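Local atomic coordinates of ectonucleotide pyrophosphatase/phosphodiesterase family member 5 (Mus musculus, PDB entry 5VEN), a protein that probably hydrolyses phosphodiester bonds as a zinc-dependent ectoenzyme of the nucleotide pyrophosphatase/phosphodiesterase family, with restricted activity on nucleotides. Residues Phe82-Asn87 with His295-Gln300; Gly226-Ser231 with His325-Ala330. All coordinates share one frame; numbering follows the deposited sequence. Where two conformers were deposited one is given.

In the fold
Both contacts join segments far apart in the chain, and they lie about 25 Å from each other between centres. Contact 1 is the more peripheral and only partly buried: the end of strand 80-83 and the turn after it, which carries a glycan, meet the loop leading into strand 302-306, one strand of the four-stranded antiparallel sheet. Its chemistry is ionic and water-mediated, built on a carboxylate and a guanidinium group. Contact 2 is wholly buried and includes strand 228-229 of the small two-stranded sheet and the loop after its partner, 323-324. No hydrogen bond crosses between its segments; a zinc-bound histidine, sulfur atoms, a methyl group and a tyrosine ring meet there instead.

Contact 1. Residues Phe82-Asn87 with His295-Gln300. With NAG (2-acetamido-2-deoxy-beta-D-glucopyranose), chain F; FUC (alpha-L-fucopyranose), chain B.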
loop_
_atom_site.group_PDB
_atom_site.type_symbol
_atom_site.label_atom_id
_atom_site.label_comp_id
_atom_site.label_asym_id
_atom_site.label_seq_id
_atom_site.Cartn_x
_atom_site.Cartn_y
_atom_site.Cartn_z
ATOM N N PHE A 82 13.773 -10.932 6.251
ATOM C CA PHE A 82 14.428 -12.206 6.504
ATOM C C PHE A 82 13.602 -12.936 7.541
ATOM O O PHE A 82 13.328 -12.378 8.608
ATOM C CB PHE A 82 15.854 -12.048 7.007
ATOM C CG PHE A 82 16.457 -13.362 7.460
ATOM C CD1 PHE A 82 16.717 -14.384 6.544
ATOM C CD2 PHE A 82 16.763 -13.568 8.793
ATOM C CE1 PHE A 82 17.272 -15.610 6.955
ATOM C CE2 PHE A 82 17.308 -14.803 9.217
ATOM C CZ PHE A 82 17.555 -15.809 8.297
ATOM N N ASP A 83 13.182 -14.168 7.210
ATOM C CA ASP A 83 12.364 -14.965 8.103
ATOM C C ASP A 83 13.265 -16.051 8.691
ATOM O O ASP A 83 13.796 -16.882 7.936
ATOM C CB ASP A 83 11.169 -15.572 7.382
ATOM C CG ASP A 83 10.294 -16.393 8.321
ATOM O OD1 ASP A 83 9.069 -16.199 8.361
ATOM O OD2 ASP A 83 10.869 -17.216 9.056
ATOM N N PRO A 84 13.522 -16.047 10.000
ATOM C CA PRO A 84 14.504 -16.987 10.556
ATOM C C PRO A 84 13.986 -18.405 10.661
ATOM O O PRO A 84 14.808 -19.317 10.797
ATOM C CB PRO A 84 14.805 -16.404 11.954
ATOM C CG PRO A 84 13.554 -15.675 12.316
ATOM C CD PRO A 84 12.967 -15.148 11.020
ATOM N N ILE A 85 12.674 -18.625 10.644
ATOM C CA ILE A 85 12.150 -19.996 10.618
ATOM C C ILE A 85 12.320 -20.579 9.227
ATOM O O ILE A 85 12.810 -21.704 9.044
ATOM C CB ILE A 85 10.667 -20.015 11.049
ATOM C CG1 ILE A 85 10.475 -19.459 12.459
ATOM C CG2 ILE A 85 10.089 -21.414 10.929
ATOM C CD1 ILE A 85 11.106 -20.270 13.538
ATOM N N LEU A 86 11.920 -19.811 8.212
ATOM C CA LEU A 86 12.106 -20.257 6.848
ATOM C C LEU A 86 13.573 -20.296 6.459
ATOM O O LEU A 86 13.922 -21.044 5.544
ATOM C CB LEU A 86 11.327 -19.350 5.875
ATOM C CG LEU A 86 9.822 -19.233 6.085
ATOM C CD1 LEU A 86 9.216 -18.198 5.105
ATOM C CD2 LEU A 86 9.122 -20.563 5.879
ATOM N N ASN A 87 14.424 -19.522 7.141
ATOM C CA ASN A 87 15.795 -19.230 6.709
ATOM C C ASN A 87 15.785 -18.785 5.245
ATOM O O ASN A 87 16.532 -19.293 4.399
ATOM C CB ASN A 87 16.800 -20.398 6.919
ATOM C CG ASN A 87 18.235 -19.968 6.525
ATOM O OD1 ASN A 87 18.591 -18.813 6.805
ATOM N ND2 ASN A 87 19.033 -20.840 5.854
ATOM N N HIS A 295 5.313 -7.910 17.039
ATOM C CA HIS A 295 4.983 -9.303 17.389
ATOM C C HIS A 295 5.070 -10.200 16.151
ATOM O O HIS A 295 4.091 -10.755 15.640
ATOM C CB HIS A 295 3.612 -9.366 18.055
ATOM C CG HIS A 295 3.536 -8.604 19.342
ATOM N ND1 HIS A 295 2.814 -7.436 19.481
ATOM C CD2 HIS A 295 4.115 -8.831 20.544
ATOM C CE1 HIS A 295 2.930 -6.992 20.723
ATOM N NE2 HIS A 295 3.729 -7.809 21.383
ATOM N N ASN A 296 6.291 -10.356 15.672
ATOM C CA ASN A 296 6.521 -11.151 14.475
ATOM C C ASN A 296 8.000 -11.473 14.350
ATOM O O ASN A 296 8.843 -10.583 14.523
ATOM C CB ASN A 296 6.020 -10.416 13.201
ATOM C CG ASN A 296 5.883 -11.355 12.033
ATOM O OD1 ASN A 296 6.880 -11.813 11.497
ATOM N ND2 ASN A 296 4.651 -11.698 11.670
ATOM N N ASP A 297 8.338 -12.737 14.054
ATOM C CA ASP A 297 9.757 -13.078 14.008
ATOM C C ASP A 297 10.485 -12.462 12.807
ATOM O O ASP A 297 11.712 -12.560 12.738
ATOM C CB ASP A 297 9.989 -14.600 14.008
ATOM C CG ASP A 297 9.381 -15.312 12.823
ATOM O OD1 ASP A 297 9.133 -14.690 11.755
ATOM O OD2 ASP A 297 9.209 -16.548 12.922
ATOM N N ARG A 298 9.780 -11.818 11.875
ATOM C CA ARG A 298 10.466 -11.078 10.815
ATOM C C ARG A 298 10.869 -9.668 11.231
ATOM O O ARG A 298 11.471 -8.931 10.422
ATOM C CB ARG A 298 9.578 -11.022 9.574
ATOM C CG ARG A 298 9.296 -12.394 8.973
ATOM C CD ARG A 298 8.079 -12.428 8.098
ATOM N NE ARG A 298 7.831 -13.805 7.669
ATOM C CZ ARG A 298 6.793 -14.205 6.954
ATOM N NH1 ARG A 298 5.889 -13.340 6.533
ATOM N NH2 ARG A 298 6.659 -15.487 6.649
ATOM N N VAL A 299 10.514 -9.231 12.430
ATOM C CA VAL A 299 11.021 -7.962 12.952
ATOM C C VAL A 299 12.359 -8.259 13.591
ATOM O O VAL A 299 12.448 -9.118 14.487
ATOM C CB VAL A 299 10.049 -7.344 13.955
ATOM C CG1 VAL A 299 10.625 -6.045 14.559
ATOM C CG2 VAL A 299 8.701 -7.113 13.278
ATOM N N GLN A 300 13.398 -7.574 13.130
ATOM C CA GLN A 300 14.760 -7.895 13.523
ATOM C C GLN A 300 15.041 -7.405 14.942
ATOM O O GLN A 300 14.257 -6.646 15.529
ATOM C CB GLN A 300 15.745 -7.300 12.510
ATOM C CG GLN A 300 15.639 -7.934 11.104
ATOM C CD GLN A 300 15.765 -9.443 11.117
ATOM O OE1 GLN A 300 16.610 -9.992 11.832
ATOM N NE2 GLN A 300 14.938 -10.123 10.326
HETATM C C1 NAG F . 20.380 -20.521 5.333
HETATM C C2 NAG F . 21.550 -21.462 5.705
HETATM C C3 NAG F . 22.799 -21.145 4.872
HETATM C C4 NAG F . 22.492 -21.185 3.385
HETATM C C5 NAG F . 21.394 -20.183 3.074
HETATM C C6 NAG F . 20.996 -20.219 1.613
HETATM C C7 NAG F . 21.570 -22.337 7.989
HETATM C C8 NAG F . 22.030 -22.109 9.388
HETATM N N2 NAG F . 21.874 -21.378 7.117
HETATM O O3 NAG F . 23.816 -22.106 5.147
HETATM O O4 NAG F . 23.665 -20.860 2.643
HETATM O O5 NAG F . 20.219 -20.483 3.852
HETATM O O6 NAG F . 19.893 -19.369 1.326
HETATM O O7 NAG F . 20.956 -23.350 7.656
HETATM C C1 FUC B . 20.315 -17.993 1.172
HETATM C C2 FUC B . 19.135 -17.256 0.505
HETATM C C3 FUC B . 17.992 -17.059 1.497
HETATM C C4 FUC B . 18.547 -16.356 2.776
HETATM C C5 FUC B . 19.648 -17.193 3.379
HETATM C C6 FUC B . 20.301 -16.536 4.583
HETATM O O2 FUC B . 18.699 -17.934 -0.653
HETATM O O3 FUC B . 16.889 -16.254 0.886
HETATM O O4 FUC B . 19.102 -15.071 2.475
HETATM O O5 FUC B . 20.692 -17.386 2.422
HETATM O O HOH W 1 13.038 -9.048 8.282
HETATM O O HOH W 2 8.036 -17.206 10.762
#
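Arg298 grips Asp83 side-on, with two nitrogens on a single carboxylate oxygen. Its NE lies 2.8 Å from Asp83 OD1, and its NH2 donates to the same OD1 over 3.0 Å on a more bent path. OD1 sits close to the guanidinium plane and is met on its anti side, while the carboxylate itself is turned 65° against that plane. The arginine chain runs extended from CG to NE, which brings the guanidinium edge up to the acid; the far nitrogen, NH1, is held by the backbone carbonyls of Gly75 and Phe102. Leu86 CD1 adds a van der Waals contact at NH2. The other oxygen of Asp83 turns back to its own chain: OD2 takes the backbone N of Leu86 at 2.9 Å, almost straight but from above the carboxylate plane. This Asx motif holds the turn after strand 80-83 and fixes the rotation of the acid, while OD1 faces the arginine. Facing it, residues Asn296 to Val299 form a type I beta turn, whose first side chain makes an Asx turn through Asn296 OD1 and Arg298 N. Asp297 brings a second carboxylate, its OD1 3.7 Å from Asp83 OD1 and its plane turned 75° from that of Asp83; the nearby guanidinium probably eases this meeting of like charges. Pro84 lays CD against the Asp297 carbonyl O at 3.4 Å, and Ile85 CG1 touches Asp297 OD2. At the other end, Gln300 NE2 approaches the Phe82 ring at its edge, and one water bridges Phe82 N, Arg298 O and Gln300 NE2. Phe82 CE1 lies 4.0 Å from C6 of the fucose, part of the glycan whose first sugar is bonded to Asn87 ND2.

Contact 2. Residues Gly226-Ser231 with His325-Ala330; sequences GMTQCS and HGYDNA. With ZN (zinc ion), chain K.
The zinc site of the phosphodiesterase domain borders this buried contact, in which His325 supplies a metal ligand, Gly226 and Met227 pack beside it, and Thr228 and Cys230 meet Tyr327. His325 NE2 binds the zinc ion at 2.0 Å; Asp177, His181 and solvent also bind it. The far nitrogen, ND1, is hydrogen-bonded to the carbonyl of Thr56, so the imidazole is held at both nitrogens. Met227 lies at the ring edge, with SD in the ring plane, 3.8 Å from His325 CD2; bends at chi2 (74°) and chi3 (63°) bring its CE to 3.7 Å from the same carbon. Gly226 O touches His325 CB at 3.5 Å. Farther along, in one of two conformers of Thr228, its CG2 comes to 3.3 Å from Tyr327 CE2, and Cys230 SG lies 3.5 Å from Tyr327 OH, whose hydrogen-bond partner is the Trp310 carbonyl. A leucine in place of Tyr327 would probably strand that carbonyl without its hydroxyl mate and open a gap beside Cys230. A zinc ion held by aspartate and histidines, beside a second zinc, is typical of the alkaline phosphatase superfamily.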
loop_
_atom_site.group_PDB
_atom_site.type_symbol
_atom_site.label_atom_id
_atom_site.label_comp_id
_atom_site.label_asym_id
_atom_site.label_seq_id
_atom_site.Cartn_x
_atom_site.Cartn_y
_atom_site.Cartn_z
ATOM N N GLY A 226 2.245 7.972 1.138
ATOM C CA GLY A 226 2.651 9.242 0.510
ATOM C C GLY A 226 4.129 9.268 0.200
ATOM O O GLY A 226 4.721 8.282 -0.248
ATOM N N MET A 227 4.747 10.410 0.471
ATOM C CA MET A 227 6.106 10.669 0.039
ATOM C C MET A 227 6.584 11.926 0.771
ATOM O O MET A 227 5.792 12.855 0.960
ATOM C CB MET A 227 6.156 10.876 -1.489
ATOM C CG MET A 227 7.572 10.902 -2.069
ATOM S SD MET A 227 8.445 9.328 -2.181
ATOM C CE MET A 227 7.378 8.454 -3.308
ATOM N N THR A 228 7.864 11.959 1.133
ATOM C CA THR A 228 8.455 13.134 1.769
ATOM C C THR A 228 9.798 13.475 1.105
ATOM O O THR A 228 10.498 12.622 0.560
ATOM C CB THR A 228 8.577 12.954 3.331
ATOM O OG1 THR A 228 8.771 14.240 3.967
ATOM C CG2 THR A 228 9.750 12.116 3.732
ATOM N N GLN A 229 10.141 14.755 1.167
ATOM C CA GLN A 229 11.353 15.261 0.555
ATOM C C GLN A 229 12.584 14.921 1.380
ATOM O O GLN A 229 12.621 15.146 2.599
ATOM C CB GLN A 229 11.224 16.786 0.392
ATOM C CG GLN A 229 12.336 17.369 -0.450
ATOM C CD GLN A 229 12.045 17.288 -1.933
ATOM O OE1 GLN A 229 10.951 16.956 -2.358
ATOM N NE2 GLN A 229 13.028 17.578 -2.725
ATOM N N CYS A 230 13.588 14.355 0.714
ATOM C CA CYS A 230 14.883 14.022 1.284
ATOM C C CYS A 230 15.946 14.975 0.725
ATOM O O CYS A 230 15.700 15.726 -0.229
ATOM C CB CYS A 230 15.253 12.568 1.000
ATOM S SG CYS A 230 14.060 11.448 1.831
ATOM N N SER A 231 17.129 14.904 1.323
ATOM C CA SER A 231 18.227 15.821 1.028
ATOM C C SER A 231 19.550 15.165 1.379
ATOM O O SER A 231 19.676 14.480 2.406
ATOM C CB SER A 231 18.095 17.137 1.798
ATOM O OG SER A 231 19.300 17.867 1.678
ATOM N N HIS A 325 9.599 7.268 1.480
ATOM C CA HIS A 325 8.520 6.989 2.409
ATOM C C HIS A 325 8.930 5.751 3.205
ATOM O O HIS A 325 9.989 5.164 2.974
ATOM C CB HIS A 325 7.206 6.776 1.649
ATOM C CG HIS A 325 7.339 5.755 0.576
ATOM N ND1 HIS A 325 7.077 4.418 0.787
ATOM C CD2 HIS A 325 7.771 5.858 -0.712
ATOM C CE1 HIS A 325 7.307 3.744 -0.330
ATOM N NE2 HIS A 325 7.760 4.590 -1.248
ATOM N N GLY A 326 8.080 5.341 4.117
ATOM C CA GLY A 326 8.421 4.295 5.087
ATOM C C GLY A 326 8.450 4.777 6.528
ATOM O O GLY A 326 8.439 3.950 7.459
ATOM N N TYR A 327 8.440 6.102 6.725
ATOM C CA TYR A 327 8.477 6.775 8.009
ATOM C C TYR A 327 7.230 6.449 8.839
ATOM O O TYR A 327 6.241 5.875 8.363
ATOM C CB TYR A 327 8.583 8.284 7.781
ATOM C CG TYR A 327 9.793 8.662 6.957
ATOM C CD1 TYR A 327 11.057 8.772 7.532
ATOM C CD2 TYR A 327 9.674 8.877 5.592
ATOM C CE1 TYR A 327 12.187 9.115 6.769
ATOM C CE2 TYR A 327 10.806 9.213 4.808
ATOM C CZ TYR A 327 12.055 9.316 5.410
ATOM O OH TYR A 327 13.178 9.639 4.664
ATOM N N ASP A 328 7.290 6.852 10.098
ATOM C CA ASP A 328 6.176 6.829 11.044
ATOM C C ASP A 328 4.830 7.089 10.367
ATOM O O ASP A 328 4.644 8.131 9.713
ATOM C CB ASP A 328 6.482 7.889 12.136
ATOM C CG ASP A 328 5.557 7.820 13.329
ATOM O OD1 ASP A 328 4.473 7.225 13.262
ATOM O OD2 ASP A 328 5.928 8.438 14.359
ATOM N N ASN A 329 3.879 6.144 10.499
ATOM C CA ASN A 329 2.563 6.297 9.890
ATOM C C ASN A 329 1.705 7.366 10.544
ATOM O O ASN A 329 0.623 7.636 10.005
ATOM C CB ASN A 329 1.786 4.973 9.877
ATOM C CG ASN A 329 1.444 4.472 11.286
ATOM O OD1 ASN A 329 2.184 4.714 12.234
ATOM N ND2 ASN A 329 0.360 3.742 11.390
ATOM N N ALA A 330 2.136 7.995 11.642
ATOM C CA ALA A 330 1.427 9.142 12.185
ATOM C C ALA A 330 1.665 10.404 11.364
ATOM O O ALA A 330 0.894 11.368 11.486
ATOM C CB ALA A 330 1.834 9.361 13.639
HETATM ZN ZN ZN K . 8.083 4.214 -3.237
HETATM O O HOH W 3 8.407 2.260 -3.431
HETATM O O HOH W 4 6.561 2.427 -3.544
#